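Local coordinates for triacylglycerol lipase (Clostridium botulinum, PDB 5AH1), which hydrolyses ester bonds, as a triacylglycerol lipase of the alpha/beta-hydrolase class that also attacks synthetic polyesters and binds zinc, at residues 30-43 with 247-259. Residues are numbered along the deposited sequence; the frame is centred on the assembly and turned at random. Where two conformers were deposited one is given.
Sequences IPTLEDIDNLIDSA and SYTFGVLGTITGK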
loop_
_atom_site.group_PDB
_atom_site.type_symbol
_atom_site.label_atom_id
_atom_site.label_comp_id
_atom_site.label_asym_id
_atom_site.label_seq_id
_atom_site.Cartn_x
_atom_site.Cartn_y
_atom_site.Cartn_z
ATOM N N ILE A 30 1.887 7.906 21.217
ATOM C CA ILE A 30 2.147 8.129 19.804
ATOM C C ILE A 30 2.162 9.635 19.562
ATOM O O ILE A 30 1.200 10.336 19.855
ATOM C CB ILE A 30 1.144 7.427 18.883
ATOM C CG1 ILE A 30 1.294 5.910 19.042
ATOM C CG2 ILE A 30 1.412 7.786 17.422
ATOM C CD1 ILE A 30 0.234 5.103 18.325
ATOM N N PRO A 31 3.271 10.141 19.036
ATOM C CA PRO A 31 3.419 11.579 18.812
ATOM C C PRO A 31 2.555 12.054 17.655
ATOM O O PRO A 31 2.222 11.272 16.761
ATOM C CB PRO A 31 4.900 11.719 18.471
ATOM C CG PRO A 31 5.276 10.342 17.993
ATOM C CD PRO A 31 4.478 9.387 18.674
ATOM N N THR A 32 2.197 13.328 17.696
ATOM C CA THR A 32 1.500 13.982 16.606
ATOM C C THR A 32 2.374 15.164 16.202
ATOM O O THR A 32 3.517 15.297 16.665
ATOM C CB THR A 32 0.106 14.464 17.029
ATOM O OG1 THR A 32 0.239 15.432 18.072
ATOM C CG2 THR A 32 -0.760 13.296 17.512
ATOM N N LEU A 33 1.852 16.044 15.361
ATOM C CA LEU A 33 2.648 17.193 14.953
ATOM C C LEU A 33 3.032 18.102 16.114
ATOM O O LEU A 33 4.010 18.844 16.017
ATOM C CB LEU A 33 1.934 17.993 13.868
ATOM C CG LEU A 33 2.012 17.375 12.474
ATOM C CD1 LEU A 33 1.181 18.202 11.512
ATOM C CD2 LEU A 33 3.459 17.301 11.996
ATOM N N GLU A 34 2.276 18.023 17.207
ATOM C CA GLU A 34 2.619 18.734 18.442
ATOM C C GLU A 34 4.002 18.346 18.932
ATOM O O GLU A 34 4.679 19.123 19.606
ATOM C CB GLU A 34 1.634 18.369 19.553
ATOM C CG GLU A 34 0.331 19.101 19.526
ATOM C CD GLU A 34 -0.418 18.937 20.830
ATOM O OE1 GLU A 34 -0.115 17.973 21.574
ATOM O OE2 GLU A 34 -1.296 19.779 21.116
ATOM N N ASP A 35 4.400 17.119 18.609
ATOM C CA ASP A 35 5.651 16.545 19.083
ATOM C C ASP A 35 6.670 16.457 17.961
ATOM O O ASP A 35 7.565 15.617 17.996
ATOM C CB ASP A 35 5.383 15.141 19.623
ATOM C CG ASP A 35 4.209 15.109 20.575
ATOM O OD1 ASP A 35 4.308 15.749 21.643
ATOM O OD2 ASP A 35 3.185 14.461 20.252
ATOM N N ILE A 36 6.538 17.321 16.960
ATOM C CA ILE A 36 7.409 17.246 15.795
ATOM C C ILE A 36 8.889 17.322 16.188
ATOM O O ILE A 36 9.720 16.618 15.619
ATOM C CB ILE A 36 7.057 18.334 14.746
ATOM C CG1 ILE A 36 7.871 18.145 13.463
ATOM C CG2 ILE A 36 7.282 19.728 15.297
ATOM C CD1 ILE A 36 7.560 16.872 12.717
ATOM N N ASP A 37 9.220 18.156 17.173
ATOM C CA ASP A 37 10.620 18.320 17.562
ATOM C C ASP A 37 11.208 17.008 18.078
ATOM O O ASP A 37 12.304 16.615 17.686
ATOM C CB ASP A 37 10.778 19.425 18.606
ATOM C CG ASP A 37 10.393 20.786 18.069
ATOM O OD1 ASP A 37 10.496 21.007 16.841
ATOM O OD2 ASP A 37 9.974 21.637 18.875
ATOM N N ASN A 38 10.477 16.327 18.949
ATOM C CA ASN A 38 10.950 15.065 19.494
ATOM C C ASN A 38 11.057 13.974 18.433
ATOM O O ASN A 38 11.939 13.128 18.495
ATOM C CB ASN A 38 10.043 14.615 20.637
ATOM C CG ASN A 38 10.335 15.343 21.932
ATOM O OD1 ASN A 38 11.443 15.844 22.146
ATOM N ND2 ASN A 38 9.340 15.400 22.810
ATOM N N LEU A 39 10.169 14.003 17.451
ATOM C CA LEU A 39 10.257 13.059 16.338
ATOM C C LEU A 39 11.483 13.215 15.507
ATOM O O LEU A 39 12.170 12.239 15.218
ATOM C CB LEU A 39 9.055 13.224 15.411
ATOM C CG LEU A 39 7.750 12.830 16.061
ATOM C CD1 LEU A 39 6.629 12.726 15.029
ATOM C CD2 LEU A 39 7.949 11.533 16.758
ATOM N N ILE A 40 11.720 14.439 15.075
ATOM C CA ILE A 40 12.894 14.753 14.298
ATOM C C ILE A 40 14.123 14.349 15.092
ATOM O O ILE A 40 15.060 13.768 14.551
ATOM C CB ILE A 40 12.933 16.262 13.979
ATOM C CG1 ILE A 40 11.802 16.625 13.011
ATOM C CG2 ILE A 40 14.297 16.687 13.421
ATOM C CD1 ILE A 40 11.920 15.997 11.645
ATOM N N ASP A 41 14.103 14.638 16.385
ATOM C CA ASP A 41 15.235 14.337 17.247
ATOM C C ASP A 41 15.523 12.835 17.288
ATOM O O ASP A 41 16.680 12.411 17.211
ATOM C CB ASP A 41 14.969 14.861 18.659
ATOM C CG ASP A 41 16.126 14.605 19.600
ATOM O OD1 ASP A 41 17.215 15.175 19.369
ATOM O OD2 ASP A 41 15.943 13.835 20.569
ATOM N N SER A 42 14.473 12.030 17.402
ATOM C CA SER A 42 14.638 10.587 17.573
ATOM C C SER A 42 14.937 9.875 16.248
ATOM O O SER A 42 15.405 8.732 16.231
ATOM C CB SER A 42 13.379 10.000 18.209
ATOM O OG SER A 42 12.305 9.974 17.285
ATOM N N ALA A 43 14.682 10.566 15.141
ATOM C CA ALA A 43 14.744 9.960 13.815
ATOM C C ALA A 43 16.158 9.719 13.313
ATOM O O ALA A 43 17.103 10.405 13.701
ATOM C CB ALA A 43 14.001 10.833 12.811
ATOM N N SER A 247 -1.972 12.966 11.767
ATOM C CA SER A 247 -0.994 13.924 12.266
ATOM C C SER A 247 0.358 13.235 12.512
ATOM O O SER A 247 1.409 13.746 12.120
ATOM C CB SER A 247 -1.524 14.599 13.529
ATOM O OG SER A 247 -0.682 15.666 13.900
ATOM N N TYR A 248 0.328 12.068 13.145
ATOM C CA TYR A 248 1.526 11.262 13.308
ATOM C C TYR A 248 2.232 11.001 11.971
ATOM O O TYR A 248 3.453 11.131 11.872
ATOM C CB TYR A 248 1.187 9.925 13.977
ATOM C CG TYR A 248 2.317 8.932 13.886
ATOM C CD1 TYR A 248 3.444 9.056 14.682
ATOM C CD2 TYR A 248 2.259 7.875 12.992
ATOM C CE1 TYR A 248 4.494 8.160 14.589
ATOM C CE2 TYR A 248 3.301 6.972 12.885
ATOM C CZ TYR A 248 4.415 7.117 13.694
ATOM O OH TYR A 248 5.449 6.200 13.576
ATOM N N THR A 249 1.455 10.662 10.953
ATOM C CA THR A 249 2.039 10.313 9.674
ATOM C C THR A 249 2.655 11.537 8.967
ATOM O O THR A 249 3.609 11.398 8.216
ATOM C CB THR A 249 1.025 9.579 8.797
ATOM O OG1 THR A 249 0.432 8.518 9.563
ATOM C CG2 THR A 249 1.715 8.984 7.599
ATOM N N PHE A 250 2.140 12.735 9.230
ATOM C CA PHE A 250 2.798 13.971 8.773
ATOM C C PHE A 250 4.135 14.136 9.482
ATOM O O PHE A 250 5.112 14.576 8.885
ATOM C CB PHE A 250 1.933 15.211 9.009
ATOM C CG PHE A 250 0.874 15.419 7.970
ATOM C CD1 PHE A 250 1.205 15.637 6.644
ATOM C CD2 PHE A 250 -0.457 15.438 8.327
ATOM C CE1 PHE A 250 0.217 15.841 5.700
ATOM C CE2 PHE A 250 -1.440 15.636 7.389
ATOM C CZ PHE A 250 -1.110 15.835 6.079
ATOM N N GLY A 251 4.173 13.788 10.759
ATOM C CA GLY A 251 5.422 13.760 11.502
ATOM C C GLY A 251 6.439 12.831 10.855
ATOM O O GLY A 251 7.590 13.209 10.655
ATOM N N VAL A 252 6.022 11.608 10.521
ATOM C CA VAL A 252 6.912 10.666 9.855
ATOM C C VAL A 252 7.401 11.260 8.528
ATOM O O VAL A 252 8.587 11.189 8.197
ATOM C CB VAL A 252 6.236 9.304 9.611
ATOM C CG1 VAL A 252 7.178 8.394 8.858
ATOM C CG2 VAL A 252 5.838 8.653 10.932
ATOM N N LEU A 253 6.491 11.854 7.764
ATOM C CA LEU A 253 6.879 12.498 6.510
ATOM C C LEU A 253 7.965 13.550 6.768
ATOM O O LEU A 253 8.936 13.647 6.020
ATOM C CB LEU A 253 5.650 13.102 5.821
ATOM C CG LEU A 253 5.895 13.884 4.524
ATOM C CD1 LEU A 253 6.553 13.026 3.452
ATOM C CD2 LEU A 253 4.581 14.442 4.007
ATOM N N GLY A 254 7.807 14.315 7.843
ATOM C CA GLY A 254 8.775 15.327 8.216
ATOM C C GLY A 254 10.161 14.780 8.518
ATOM O O GLY A 254 11.141 15.493 8.316
ATOM N N THR A 255 10.261 13.538 9.002
ATOM C CA THR A 255 11.577 12.954 9.270
ATOM C C THR A 255 12.319 12.721 7.964
ATOM O O THR A 255 13.538 12.579 7.960
ATOM C CB THR A 255 11.514 11.614 10.069
ATOM O OG1 THR A 255 10.958 10.562 9.266
ATOM C CG2 THR A 255 10.712 11.788 11.346
ATOM N N ILE A 256 11.574 12.681 6.862
ATOM C CA ILE A 256 12.149 12.516 5.536
ATOM C C ILE A 256 12.374 13.861 4.858
ATOM O O ILE A 256 13.443 14.103 4.307
ATOM C CB ILE A 256 11.246 11.632 4.651
ATOM C CG1 ILE A 256 11.088 10.250 5.285
ATOM C CG2 ILE A 256 11.803 11.519 3.242
ATOM C CD1 ILE A 256 12.385 9.546 5.585
ATOM N N THR A 257 11.383 14.746 4.895
ATOM C CA THR A 257 11.512 16.022 4.191
ATOM C C THR A 257 12.408 17.000 4.936
ATOM O O THR A 257 13.014 17.881 4.322
ATOM C CB THR A 257 10.145 16.716 3.989
ATOM O OG1 THR A 257 9.543 16.991 5.257
ATOM C CG2 THR A 257 9.215 15.839 3.185
ATOM N N GLY A 258 12.499 16.831 6.255
ATOM C CA GLY A 258 13.010 17.870 7.136
ATOM C C GLY A 258 11.824 18.629 7.715
ATOM O O GLY A 258 10.792 18.734 7.056
ATOM N N LYS A 259 11.948 19.160 8.930
ATOM C CA LYS A 259 10.772 19.682 9.632
ATOM C C LYS A 259 10.225 20.965 9.012
ATOM O O LYS A 259 9.039 21.273 9.141
ATOM C CB LYS A 259 11.049 19.893 11.127
ATOM C CG LYS A 259 11.853 21.136 11.487
ATOM C CD LYS A 259 11.768 21.436 12.985
ATOM C CE LYS A 259 12.242 20.265 13.821
ATOM N NZ LYS A 259 12.422 20.628 15.252
HETATM O O HOH W 1 13.997 18.341 16.216
#
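L39 and I36 pack onto G251 in a helix-on-helix contact that lays the N-terminal segment 30-43 over helix 242-257, its centre about 21 Å from the centre of the chain. The axes of helix 36-42 and of the 247-257 portion approach to 9.2 Å with a signed crossing angle of -46°. L39 CD1 and I36 CD1 lie over G251, where the glycine has no side chain: L39 CD1 is 3.9 Å from G251 CA, and I36 CD1 reaches the same carbon because its CG1 branch stands anti to the backbone N (chi1 -174°). One turn on, I40 CD1 rests against the carbonyl of G254, while the methyl of A43 meets T255 CG2 at 3.7 Å.

Polar links hold both ends. Before the short helix, the backbone N of L33 donates to S247 OG over 2.9 Å in a nearly straight bond (166°), and both L33 methyls turn to F250 CB. Beside it, P31 O sits near the plane of the Y248 ring at its edge, 3.3 Å from CD1, but has no hydrogen-bond partner despite its burial; I30 CG2 approaches the same ring obliquely. The phenol OH is tied to I355 O. At the far end K259, its chain bent at chi3, passes I40 CG1, and its NZ reaches D37 OD1 from above the carboxylate plane in a short salt bridge of 2.5 Å. A water accepting from K259 NZ and donating to D37 O adds a second link.

I30 continues onto helices 235-239 and 357-363, and F250 onto helix 284-292. The contact thus joins the N-terminal segment, across glycines, to the helical insertion between strands 221-227 and 327-331 of the alpha/beta-hydrolase fold.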